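Local atomic coordinates of putative cell adhesion protein (Parabacteroides distasonis, PDB entry 3LIU), a protein that is a putative fimbrillin of the FimA/Mfa1 family that probably serves in cell adhesion as a building block of a bacterial pilus. Residues Thr112-Ser117 / Val172-Ser177. Sequence-based numbering, arbitrary orientation.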
ATOM      1  N   THR A 112      -8.053 -11.644  -7.244  1.00 10.77           N
ATOM      2  CA  THR A 112      -7.065 -12.469  -6.595  1.00 13.20           C
ATOM      3  C   THR A 112      -6.428 -11.773  -5.379  1.00 12.75           C
ATOM      4  O   THR A 112      -6.048 -10.619  -5.448  1.00 12.54           O
ATOM      5  CB  THR A 112      -5.953 -12.908  -7.570  1.00 14.81           C
ATOM      6  OG1 THR A 112      -6.540 -13.640  -8.630  1.00  9.85           O
ATOM      7  CG2 THR A 112      -4.962 -13.804  -6.882  1.00 11.40           C
ATOM      8  N   THR A 113      -6.368 -12.478  -4.251  1.00 11.29           N
ATOM      9  CA  THR A 113      -5.901 -11.874  -3.011  1.00 11.53           C
ATOM     10  C   THR A 113      -4.373 -11.895  -2.956  1.00 10.71           C
ATOM     11  O   THR A 113      -3.774 -12.950  -3.108  1.00 11.80           O
ATOM     12  CB  THR A 113      -6.475 -12.582  -1.791  1.00 14.70           C
ATOM     13  OG1 THR A 113      -7.904 -12.422  -1.805  1.00 12.63           O
ATOM     14  CG2 THR A 113      -5.898 -11.949  -0.492  1.00 10.94           C
ATOM     15  N   ILE A 114      -3.743 -10.743  -2.725  1.00  9.78           N
ATOM     16  CA  ILE A 114      -2.273 -10.719  -2.497  1.00 10.29           C
ATOM     17  C   ILE A 114      -2.015 -10.501  -0.985  1.00 11.43           C
ATOM     18  O   ILE A 114      -2.911 -10.014  -0.265  1.00 10.40           O
ATOM     19  CB  ILE A 114      -1.533  -9.655  -3.405  1.00 10.75           C
ATOM     20  CG1 ILE A 114      -2.147  -8.265  -3.223  1.00 10.52           C
ATOM     21  CG2 ILE A 114      -1.456 -10.195  -4.873  1.00  5.76           C
ATOM     22  CD1 ILE A 114      -1.499  -7.032  -4.068  1.00 11.30           C
ATOM     23  N   ASN A 115      -0.816 -10.866  -0.517  1.00  9.49           N
ATOM     24  CA  ASN A 115      -0.468 -10.884   0.908  1.00  9.79           C
ATOM     25  C   ASN A 115       0.695  -9.951   1.206  1.00 10.05           C
ATOM     26  O   ASN A 115       1.715  -9.954   0.513  1.00 10.20           O
ATOM     27  CB  ASN A 115      -0.127 -12.295   1.346  1.00  8.48           C
ATOM     28  CG  ASN A 115      -1.234 -13.259   1.045  1.00 15.67           C
ATOM     29  OD1 ASN A 115      -2.300 -13.228   1.695  1.00 17.87           O
ATOM     30  ND2 ASN A 115      -1.023 -14.101   0.032  1.00  5.74           N
ATOM     31  N   LEU A 116       0.505  -9.126   2.219  1.00 11.62           N
ATOM     32  CA  LEU A 116       1.404  -7.991   2.506  1.00 11.48           C
ATOM     33  C   LEU A 116       2.804  -8.445   2.832  1.00 13.79           C
ATOM     34  O   LEU A 116       3.752  -7.805   2.431  1.00 10.68           O
ATOM     35  CB  LEU A 116       0.840  -7.105   3.636  1.00 12.42           C
ATOM     36  CG  LEU A 116       1.637  -5.820   3.914  1.00 10.72           C
ATOM     37  CD1 LEU A 116       1.760  -4.930   2.631  1.00 11.08           C
ATOM     38  CD2 LEU A 116       0.979  -4.965   5.060  1.00  8.10           C
ATOM     39  N   SER A 117       2.926  -9.594   3.495  1.00 11.91           N
ATOM     40  CA  SER A 117       4.206 -10.106   3.879  1.00 13.02           C
ATOM     41  C   SER A 117       5.102 -10.465   2.680  1.00 15.05           C
ATOM     42  O   SER A 117       6.315 -10.610   2.878  1.00 16.62           O
ATOM     43  CB  SER A 117       4.034 -11.329   4.839  1.00 15.50           C
ATOM     44  OG  SER A 117       3.381 -12.385   4.154  1.00 11.66           O
ATOM     45  N   VAL A 172       0.297   0.728 -11.734  1.00 14.58           N
ATOM     46  CA  VAL A 172       0.124   1.422 -10.480  1.00 12.38           C
ATOM     47  C   VAL A 172       0.358   0.483  -9.320  1.00 13.26           C
ATOM     48  O   VAL A 172      -0.205  -0.600  -9.281  1.00 13.55           O
ATOM     49  CB  VAL A 172      -1.272   2.055 -10.361  1.00 14.43           C
ATOM     50  CG1 VAL A 172      -1.404   2.796  -8.995  1.00 12.37           C
ATOM     51  CG2 VAL A 172      -1.505   2.993 -11.518  1.00  6.54           C
ATOM     52  N   ARG A 173       1.180   0.909  -8.369  1.00 13.54           N
ATOM     53  CA  ARG A 173       1.506   0.059  -7.218  1.00 15.27           C
ATOM     54  C   ARG A 173       0.249  -0.328  -6.450  1.00 11.97           C
ATOM     55  O   ARG A 173      -0.707   0.419  -6.406  1.00 11.16           O
ATOM     56  CB  ARG A 173       2.474   0.744  -6.266  1.00 13.84           C
ATOM     57  CG  ARG A 173       3.859   1.013  -6.826  1.00 14.38           C
ATOM     58  CD  ARG A 173       4.732   1.697  -5.763  1.00 16.35           C
ATOM     59  NE  ARG A 173       6.034   2.158  -6.267  1.00 15.62           N
ATOM     60  CZ  ARG A 173       6.247   3.269  -6.988  1.00 18.89           C
ATOM     61  NH1 ARG A 173       5.258   4.044  -7.342  1.00  9.81           N
ATOM     62  NH2 ARG A 173       7.477   3.607  -7.375  1.00 16.58           N
ATOM     63  N   ASP A 174       0.289  -1.505  -5.837  1.00 11.85           N
ATOM     64  CA  ASP A 174      -0.800  -2.013  -5.041  1.00 12.53           C
ATOM     65  C   ASP A 174      -0.585  -1.670  -3.539  1.00 13.79           C
ATOM     66  O   ASP A 174      -1.425  -1.993  -2.719  1.00 14.84           O
ATOM     67  CB  ASP A 174      -0.927  -3.539  -5.233  1.00 15.31           C
ATOM     68  CG  ASP A 174      -1.615  -3.948  -6.561  1.00 17.81           C
ATOM     69  OD1 ASP A 174      -1.937  -3.103  -7.421  1.00 13.10           O
ATOM     70  OD2 ASP A 174      -1.859  -5.172  -6.733  1.00 12.49           O
ATOM     71  N   VAL A 175       0.536  -1.027  -3.174  1.00 11.23           N
ATOM     72  CA  VAL A 175       0.806  -0.662  -1.801  1.00 10.03           C
ATOM     73  C   VAL A 175       0.841   0.887  -1.679  1.00 11.86           C
ATOM     74  O   VAL A 175       0.966   1.592  -2.685  1.00 10.77           O
ATOM     75  CB  VAL A 175       2.149  -1.254  -1.253  1.00  9.60           C
ATOM     76  CG1 VAL A 175       2.073  -2.774  -1.067  1.00  8.04           C
ATOM     77  CG2 VAL A 175       3.308  -0.880  -2.159  1.00 10.23           C
ATOM     78  N   ALA A 176       0.753   1.370  -0.441  1.00 10.92           N
ATOM     79  CA  ALA A 176       0.992   2.777  -0.045  1.00 10.07           C
ATOM     80  C   ALA A 176       2.237   2.798   0.813  1.00 13.71           C
ATOM     81  O   ALA A 176       2.615   1.759   1.390  1.00 11.95           O
ATOM     82  CB  ALA A 176      -0.222   3.371   0.767  1.00 10.41           C
ATOM     83  N   SER A 177       2.866   3.983   0.917  1.00 10.91           N
ATOM     84  CA  SER A 177       4.067   4.156   1.712  1.00 12.01           C
ATOM     85  C   SER A 177       3.744   5.086   2.851  1.00 13.76           C
ATOM     86  O   SER A 177       3.150   6.140   2.610  1.00 11.67           O
ATOM     87  CB  SER A 177       5.159   4.792   0.866  1.00 10.83           C
ATOM     88  OG  SER A 177       6.226   5.255   1.694  1.00 12.27           O
TER
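I114 reaches across to D174 with the last carbon of its longer branch: CD1 lies 3.3 Å from the carboxylate oxygen OD2. The same methyl rests 3.7 Å from D174 CB, so it touches the CB methylene as well as one oxygen, and the two side chains meet at roughly a right angle. CG1 sits between the backbone N and the carbonyl carbon (chi1 55°), and the branch then runs on extended (chi2 179°), which brings CD1 up to D174, with the CA atoms of I114 and D174 9.2 Å apart. This is the tight part of the contact. The other carboxylate oxygen, OD1, is gripped by a salt bridge to R356 and a hydrogen bond with S128, which tether the group while OD2 meets the methyl; the arginine would be expected to favour the charged carboxylate despite its burial. Four residues touch, all buried near the centre of the chain, where the two beta regions of this FimA-type subunit come together: I114 belongs to the short strand 113-115, paired antiparallel with strand 193-213, whereas D174 lies at the break in strand 172-185, which pairs with 127-136 and 358-366. I96 of helix 94-101 and Y285 also pack against I114. Further along, the fit slackens. L116 CD1 and V175 CG1 are 4.3 Å apart, a loose apolar touch between two methyl groups, the end of the leucine lying closer to V175 than its CB does. Toward the outside, N115 and S117 turn from the second segment; N115 is partly exposed and S117 exposed, and both touch a crystal neighbour.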